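Local coordinates for protein putative aldo/keto reductase (Salmonella enterica subsp. enterica serovar Typhimurium, PDB 4R9O) that probably acts as an NADP-dependent oxidoreductase of the aldo/keto reductase family, built on a TIM barrel, at residues V38-T50 and G265-E277. Numbering follows the deposited sequence.
Sequences VSFIEEHLDLGVT and GSGKIERVRAALE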
ATOM      1  N   VAL C  38      26.024 -18.879  35.164  1.00 37.82           N
ATOM      2  CA  VAL C  38      27.459 -18.648  35.286  1.00 39.38           C
ATOM      3  C   VAL C  38      28.231 -19.496  34.277  1.00 39.77           C
ATOM      4  O   VAL C  38      29.097 -18.993  33.556  1.00 37.13           O
ATOM      5  CB  VAL C  38      27.972 -18.967  36.710  1.00 41.15           C
ATOM      6  CG1 VAL C  38      29.494 -19.064  36.721  1.00 39.92           C
ATOM      7  CG2 VAL C  38      27.471 -17.921  37.708  1.00 42.65           C
ATOM      8  N   SER C  39      27.910 -20.786  34.235  1.00 41.06           N
ATOM      9  CA  SER C  39      28.577 -21.721  33.334  1.00 41.31           C
ATOM     10  C   SER C  39      28.359 -21.363  31.862  1.00 38.01           C
ATOM     11  O   SER C  39      29.291 -21.443  31.057  1.00 37.26           O
ATOM     12  CB  SER C  39      28.087 -23.146  33.602  1.00 43.13           C
ATOM     13  OG  SER C  39      28.242 -23.461  34.969  1.00 48.35           O
ATOM     14  N   PHE C  40      27.128 -20.980  31.523  1.00 33.54           N
ATOM     15  CA  PHE C  40      26.780 -20.585  30.154  1.00 35.29           C
ATOM     16  C   PHE C  40      27.547 -19.336  29.709  1.00 35.54           C
ATOM     17  O   PHE C  40      28.051 -19.275  28.588  1.00 37.39           O
ATOM     18  CB  PHE C  40      25.267 -20.343  30.030  1.00 34.33           C
ATOM     19  CG  PHE C  40      24.838 -19.895  28.661  1.00 35.54           C
ATOM     20  CD1 PHE C  40      24.803 -20.792  27.606  1.00 37.50           C
ATOM     21  CD2 PHE C  40      24.476 -18.574  28.428  1.00 35.40           C
ATOM     22  CE1 PHE C  40      24.417 -20.387  26.343  1.00 38.82           C
ATOM     23  CE2 PHE C  40      24.093 -18.153  27.165  1.00 33.52           C
ATOM     24  CZ  PHE C  40      24.059 -19.052  26.119  1.00 35.72           C
ATOM     25  N   ILE C  41      27.618 -18.343  30.589  1.00 35.13           N
ATOM     26  CA  ILE C  41      28.403 -17.139  30.342  1.00 35.31           C
ATOM     27  C   ILE C  41      29.869 -17.500  30.121  1.00 36.34           C
ATOM     28  O   ILE C  41      30.472 -17.088  29.135  1.00 36.97           O
ATOM     29  CB  ILE C  41      28.287 -16.135  31.514  1.00 38.21           C
ATOM     30  CG1 ILE C  41      26.856 -15.596  31.616  1.00 35.89           C
ATOM     31  CG2 ILE C  41      29.284 -14.989  31.342  1.00 37.59           C
ATOM     32  CD1 ILE C  41      26.585 -14.803  32.878  1.00 36.48           C
ATOM     33  N   GLU C  42      30.435 -18.284  31.038  1.00 36.36           N
ATOM     34  CA  GLU C  42      31.819 -18.733  30.911  1.00 38.31           C
ATOM     35  C   GLU C  42      32.056 -19.476  29.602  1.00 38.26           C
ATOM     36  O   GLU C  42      33.133 -19.381  29.020  1.00 41.21           O
ATOM     37  CB  GLU C  42      32.205 -19.634  32.095  1.00 40.96           C
ATOM     38  CG  GLU C  42      32.359 -18.884  33.397  1.00 41.37           C
ATOM     39  CD  GLU C  42      32.737 -19.791  34.545  1.00 46.79           C
ATOM     40  OE1 GLU C  42      32.571 -21.021  34.408  1.00 50.06           O
ATOM     41  OE2 GLU C  42      33.197 -19.269  35.582  1.00 48.12           O
ATOM     42  N   GLU C  43      31.053 -20.216  29.139  1.00 34.39           N
ATOM     43  CA  GLU C  43      31.202 -21.004  27.920  1.00 40.00           C
ATOM     44  C   GLU C  43      31.196 -20.137  26.658  1.00 38.87           C
ATOM     45  O   GLU C  43      31.942 -20.416  25.716  1.00 36.25           O
ATOM     46  CB  GLU C  43      30.113 -22.079  27.834  1.00 41.27           C
ATOM     47  CG  GLU C  43      30.535 -23.401  28.497  0.87 46.16           C
ATOM     48  CD  GLU C  43      29.391 -24.384  28.692  0.20 49.42           C
ATOM     49  OE1 GLU C  43      28.220 -23.965  28.612  1.00 49.42           O
ATOM     50  OE2 GLU C  43      29.667 -25.579  28.934  0.67 53.43           O
ATOM     51  N   HIS C  44      30.378 -19.086  26.611  1.00 38.08           N
ATOM     52  CA  HIS C  44      30.395 -18.283  25.394  1.00 36.41           C
ATOM     53  C   HIS C  44      31.569 -17.301  25.460  1.00 37.00           C
ATOM     54  O   HIS C  44      32.121 -16.912  24.427  1.00 40.18           O
ATOM     55  CB  HIS C  44      29.029 -17.599  25.121  1.00 38.06           C
ATOM     56  CG  HIS C  44      28.657 -16.461  26.033  1.00 36.01           C
ATOM     57  ND1 HIS C  44      29.390 -15.298  26.130  1.00 34.84           N
ATOM     58  CD2 HIS C  44      27.559 -16.276  26.807  1.00 34.39           C
ATOM     59  CE1 HIS C  44      28.785 -14.465  26.960  1.00 34.79           C
ATOM     60  NE2 HIS C  44      27.667 -15.032  27.380  1.00 34.24           N
ATOM     61  N   LEU C  45      31.982 -16.961  26.674  1.00 35.70           N
ATOM     62  CA  LEU C  45      33.189 -16.173  26.910  1.00 36.44           C
ATOM     63  C   LEU C  45      34.413 -16.873  26.318  1.00 39.32           C
ATOM     64  O   LEU C  45      35.231 -16.251  25.640  1.00 39.07           O
ATOM     65  CB  LEU C  45      33.372 -15.954  28.412  1.00 40.45           C
ATOM     66  CG  LEU C  45      33.755 -14.593  28.999  1.00 42.32           C
ATOM     67  CD1 LEU C  45      33.194 -13.450  28.193  1.00 40.16           C
ATOM     68  CD2 LEU C  45      33.262 -14.502  30.440  1.00 39.78           C
ATOM     69  N   ASP C  46      34.514 -18.176  26.582  1.00 41.55           N
ATOM     70  CA  ASP C  46      35.580 -19.026  26.059  1.00 46.65           C
ATOM     71  C   ASP C  46      35.623 -19.053  24.542  1.00 45.16           C
ATOM     72  O   ASP C  46      36.689 -19.189  23.947  1.00 47.26           O
ATOM     73  CB  ASP C  46      35.416 -20.455  26.573  1.00 54.33           C
ATOM     74  CG  ASP C  46      36.020 -20.654  27.943  1.00 61.85           C
ATOM     75  OD1 ASP C  46      37.058 -20.017  28.226  1.00 64.74           O
ATOM     76  OD2 ASP C  46      35.461 -21.452  28.730  1.00 64.34           O
ATOM     77  N   LEU C  47      34.457 -18.943  23.915  1.00 42.30           N
ATOM     78  CA  LEU C  47      34.375 -18.934  22.461  1.00 41.58           C
ATOM     79  C   LEU C  47      34.661 -17.546  21.887  1.00 39.97           C
ATOM     80  O   LEU C  47      34.755 -17.386  20.670  1.00 40.71           O
ATOM     81  CB  LEU C  47      32.998 -19.418  22.001  1.00 40.05           C
ATOM     82  CG  LEU C  47      32.568 -20.791  22.525  1.00 41.89           C
ATOM     83  CD1 LEU C  47      31.220 -21.204  21.944  1.00 41.03           C
ATOM     84  CD2 LEU C  47      33.636 -21.845  22.253  1.00 44.25           C
ATOM     85  N   GLY C  48      34.796 -16.548  22.759  1.00 38.52           N
ATOM     86  CA  GLY C  48      35.113 -15.197  22.320  1.00 39.82           C
ATOM     87  C   GLY C  48      33.929 -14.245  22.278  1.00 40.61           C
ATOM     88  O   GLY C  48      34.055 -13.104  21.832  1.00 39.83           O
ATOM     89  N   VAL C  49      32.773 -14.706  22.743  1.00 39.43           N
ATOM     90  CA  VAL C  49      31.591 -13.850  22.803  1.00 36.56           C
ATOM     91  C   VAL C  49      31.590 -13.051  24.107  1.00 36.42           C
ATOM     92  O   VAL C  49      31.216 -13.569  25.160  1.00 40.58           O
ATOM     93  CB  VAL C  49      30.291 -14.668  22.695  1.00 33.36           C
ATOM     94  CG1 VAL C  49      29.072 -13.738  22.725  1.00 32.49           C
ATOM     95  CG2 VAL C  49      30.306 -15.521  21.433  1.00 33.11           C
ATOM     96  N   THR C  50      32.017 -11.793  24.034  1.00 33.27           N
ATOM     97  CA  THR C  50      32.151 -10.968  25.229  1.00 30.85           C
ATOM     98  C   THR C  50      31.041  -9.926  25.398  1.00 30.08           C
ATOM     99  O   THR C  50      30.782  -9.461  26.510  1.00 29.33           O
ATOM    100  CB  THR C  50      33.510 -10.243  25.235  1.00 32.10           C
ATOM    101  OG1 THR C  50      33.599  -9.380  24.096  1.00 33.33           O
ATOM    102  CG2 THR C  50      34.661 -11.262  25.206  1.00 31.93           C
ATOM    103  N   GLY C 265      20.348 -15.474  20.324  1.00 35.34           N
ATOM    104  CA  GLY C 265      19.410 -15.517  21.431  1.00 35.50           C
ATOM    105  C   GLY C 265      19.177 -16.882  22.045  1.00 49.47           C
ATOM    106  O   GLY C 265      18.324 -17.031  22.922  1.00 53.63           O
ATOM    107  N   SER C 266      19.926 -17.882  21.588  1.00 49.52           N
ATOM    108  CA  SER C 266      19.734 -19.252  22.058  1.00 50.75           C
ATOM    109  C   SER C 266      20.503 -19.534  23.345  1.00 51.42           C
ATOM    110  O   SER C 266      21.703 -19.272  23.429  1.00 50.85           O
ATOM    111  CB  SER C 266      20.157 -20.254  20.978  1.00 51.55           C
ATOM    112  OG  SER C 266      20.227 -21.574  21.508  1.00 56.04           O
ATOM    113  N   GLY C 267      19.810 -20.093  24.334  1.00 52.49           N
ATOM    114  CA  GLY C 267      20.432 -20.454  25.595  1.00 54.66           C
ATOM    115  C   GLY C 267      21.161 -21.783  25.538  1.00 56.12           C
ATOM    116  O   GLY C 267      21.569 -22.315  26.565  1.00 57.52           O
ATOM    117  N   LYS C 268      21.330 -22.312  24.330  1.00 55.86           N
ATOM    118  CA  LYS C 268      22.039 -23.574  24.129  1.00 57.69           C
ATOM    119  C   LYS C 268      23.431 -23.333  23.542  1.00 56.61           C
ATOM    120  O   LYS C 268      23.567 -22.852  22.412  1.00 52.27           O
ATOM    121  CB  LYS C 268      21.230 -24.496  23.216  1.00 59.02           C
ATOM    122  CG  LYS C 268      19.836 -24.829  23.733  1.00 62.20           C
ATOM    123  CD  LYS C 268      19.105 -25.753  22.766  1.00 63.97           C
ATOM    124  CE  LYS C 268      17.716 -26.111  23.268  1.00 65.44           C
ATOM    125  NZ  LYS C 268      17.764 -26.811  24.574  1.00 69.64           N
ATOM    126  N   ILE C 269      24.466 -23.672  24.306  1.00 65.56           N
ATOM    127  CA  ILE C 269      25.833 -23.356  23.901  1.00 65.72           C
ATOM    128  C   ILE C 269      26.206 -24.095  22.619  1.00 68.20           C
ATOM    129  O   ILE C 269      27.050 -23.635  21.852  1.00 68.65           O
ATOM    130  CB  ILE C 269      26.847 -23.680  25.023  1.00 67.57           C
ATOM    131  CG1 ILE C 269      28.144 -22.900  24.793  1.00 65.46           C
ATOM    132  CG2 ILE C 269      27.081 -25.185  25.148  1.00 70.32           C
ATOM    133  CD1 ILE C 269      27.929 -21.401  24.636  1.00 59.11           C
ATOM    134  N   GLU C 270      25.547 -25.223  22.383  1.00 70.73           N
ATOM    135  CA  GLU C 270      25.672 -25.954  21.129  1.00 73.07           C
ATOM    136  C   GLU C 270      25.330 -25.060  19.939  1.00 66.44           C
ATOM    137  O   GLU C 270      26.062 -25.023  18.950  1.00 65.65           O
ATOM    138  CB  GLU C 270      24.764 -27.187  21.154  1.00 80.18           C
ATOM    139  CG  GLU C 270      23.386 -26.903  21.751  1.00 83.74           C
ATOM    140  CD  GLU C 270      22.837 -28.061  22.565  1.00 90.55           C
ATOM    141  OE1 GLU C 270      22.051 -28.861  22.014  1.00 92.95           O
ATOM    142  OE2 GLU C 270      23.192 -28.168  23.760  1.00 92.96           O
ATOM    143  N   ARG C 271      24.223 -24.331  20.050  1.00 61.39           N
ATOM    144  CA  ARG C 271      23.738 -23.485  18.961  1.00 55.12           C
ATOM    145  C   ARG C 271      24.539 -22.193  18.812  1.00 50.82           C
ATOM    146  O   ARG C 271      24.684 -21.675  17.703  1.00 49.62           O
ATOM    147  CB  ARG C 271      22.257 -23.159  19.162  1.00 55.78           C
ATOM    148  CG  ARG C 271      21.311 -24.280  18.754  1.00 59.96           C
ATOM    149  CD  ARG C 271      19.856 -23.839  18.862  1.00 61.47           C
ATOM    150  NE  ARG C 271      19.597 -22.602  18.122  1.00 60.34           N
ATOM    151  CZ  ARG C 271      19.040 -22.544  16.913  1.00 59.29           C
ATOM    152  NH1 ARG C 271      18.658 -23.656  16.294  1.00 61.96           N
ATOM    153  NH2 ARG C 271      18.852 -21.368  16.327  1.00 54.46           N
ATOM    154  N   VAL C 272      25.031 -21.659  19.923  1.00 48.47           N
ATOM    155  CA  VAL C 272      25.968 -20.540  19.886  1.00 47.56           C
ATOM    156  C   VAL C 272      27.226 -20.909  19.100  1.00 53.23           C
ATOM    157  O   VAL C 272      27.684 -20.146  18.255  1.00 52.64           O
ATOM    158  CB  VAL C 272      26.394 -20.095  21.302  1.00 51.79           C
ATOM    159  CG1 VAL C 272      27.541 -19.082  21.228  1.00 49.53           C
ATOM    160  CG2 VAL C 272      25.211 -19.544  22.076  1.00 50.31           C
ATOM    161  N   ARG C 273      27.787 -22.080  19.397  1.00 55.75           N
ATOM    162  CA  ARG C 273      28.978 -22.570  18.708  1.00 59.27           C
ATOM    163  C   ARG C 273      28.716 -22.688  17.214  1.00 61.56           C
ATOM    164  O   ARG C 273      29.549 -22.305  16.391  1.00 62.53           O
ATOM    165  CB  ARG C 273      29.408 -23.922  19.282  1.00 64.98           C
ATOM    166  CG  ARG C 273      30.694 -24.480  18.703  1.00 68.79           C
ATOM    167  CD  ARG C 273      31.106 -25.764  19.410  1.00 75.03           C
ATOM    168  NE  ARG C 273      31.262 -25.574  20.851  1.00 78.55           N
ATOM    169  CZ  ARG C 273      30.598 -26.257  21.780  1.00 79.85           C
ATOM    170  NH1 ARG C 273      29.726 -27.193  21.429  1.00 80.22           N
ATOM    171  NH2 ARG C 273      30.811 -26.007  23.064  1.00 80.82           N
ATOM    172  N   ALA C 274      27.536 -23.195  16.871  1.00 62.65           N
ATOM    173  CA  ALA C 274      27.148 -23.358  15.475  1.00 61.23           C
ATOM    174  C   ALA C 274      26.899 -22.017  14.803  1.00 58.54           C
ATOM    175  O   ALA C 274      26.841 -21.932  13.587  1.00 56.26           O
ATOM    176  CB  ALA C 274      25.912 -24.240  15.364  1.00 61.38           C
ATOM    177  N   ALA C 275      26.734 -20.966  15.591  1.00 58.62           N
ATOM    178  CA  ALA C 275      26.561 -19.640  15.025  1.00 56.43           C
ATOM    179  C   ALA C 275      27.913 -19.067  14.620  1.00 54.66           C
ATOM    180  O   ALA C 275      28.061 -18.480  13.553  1.00 52.94           O
ATOM    181  CB  ALA C 275      25.864 -18.722  16.018  1.00 56.42           C
ATOM    182  N   LEU C 276      28.904 -19.257  15.481  1.00 56.09           N
ATOM    183  CA  LEU C 276      30.207 -18.631  15.309  1.00 56.19           C
ATOM    184  C   LEU C 276      30.959 -19.161  14.097  1.00 57.26           C
ATOM    185  O   LEU C 276      31.852 -18.498  13.579  1.00 59.83           O
ATOM    186  CB  LEU C 276      31.044 -18.826  16.571  1.00 57.26           C
ATOM    187  CG  LEU C 276      30.298 -18.437  17.850  1.00 56.34           C
ATOM    188  CD1 LEU C 276      31.172 -18.616  19.080  1.00 57.43           C
ATOM    189  CD2 LEU C 276      29.761 -17.004  17.755  1.00 53.52           C
ATOM    190  N   GLU C 277      30.587 -20.354  13.642  1.00 55.39           N
ATOM    191  CA  GLU C 277      31.217 -20.960  12.476  1.00 54.46           C
ATOM    192  C   GLU C 277      30.894 -20.209  11.176  1.00 51.60           C
ATOM    193  O   GLU C 277      31.529 -20.444  10.147  1.00 51.81           O
ATOM    194  CB  GLU C 277      30.796 -22.428  12.357  1.00 57.25           C
ATOM    195  CG  GLU C 277      31.286 -23.297  13.514  1.00 62.24           C
ATOM    196  CD  GLU C 277      30.902 -24.759  13.369  1.00 66.87           C
ATOM    197  OE1 GLU C 277      31.291 -25.564  14.244  1.00 70.55           O
ATOM    198  OE2 GLU C 277      30.211 -25.105  12.388  1.00 67.18           O
TER
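Ile269 fits its CD1 methyl into a hollow on helix 38-46 walled by Phe40, Glu43, His44 and Leu47: CD1 lies 3.9 Å from His44 N. With CG1 anti to the backbone N (chi1 -160°), the longer branch of Ile269 reaches across the groove, where CG1 comes within 3.7 Å of Glu43 CB. The helix axes run nearly parallel, at -16° and 10.4 Å; helices 34-46 and 269-276 follow strands 16-23 and 261-264, which pair in parallel, consistent with neighbouring outer helices of a TIM barrel.

At one end the Phe40 ring extends beyond Ile269 to the loop before helix 269-276. Its CE1 stands 3.4 Å from Gly267 O, which approaches obliquely, whereas Ile269 N lies at the ring edge, near its plane. At the other end Leu276 crosses Leu47 at about a right angle; Leu276 CD1 nestles in the notch formed by Leu47 CB, at 3.5 Å, and Val49 CG2, at 4.0 Å. Leu47 returns the bump, its CD1 resting 4.2 Å from Arg273 CA.

After Leu47 the helix closes in a Schellman motif, with Gly48 at positive phi, and His44 ND1 donates to Val49 O (2.7 Å, bent to 135°), tying the turn back to the helix. Tyr24 hydrogen-bonds His44 NE2, and strand 16-23 touches Phe40, His44, Val49 and Leu276.

Because the side-chain pairing is largely apolar and the segments share no hydrogen bond, shape complementarity rather than directional bonding joins the helices; the same surface brings Phe40 against the carbonyl oxygens of Ser266 and Gly267, residues that probably bind NADP(+).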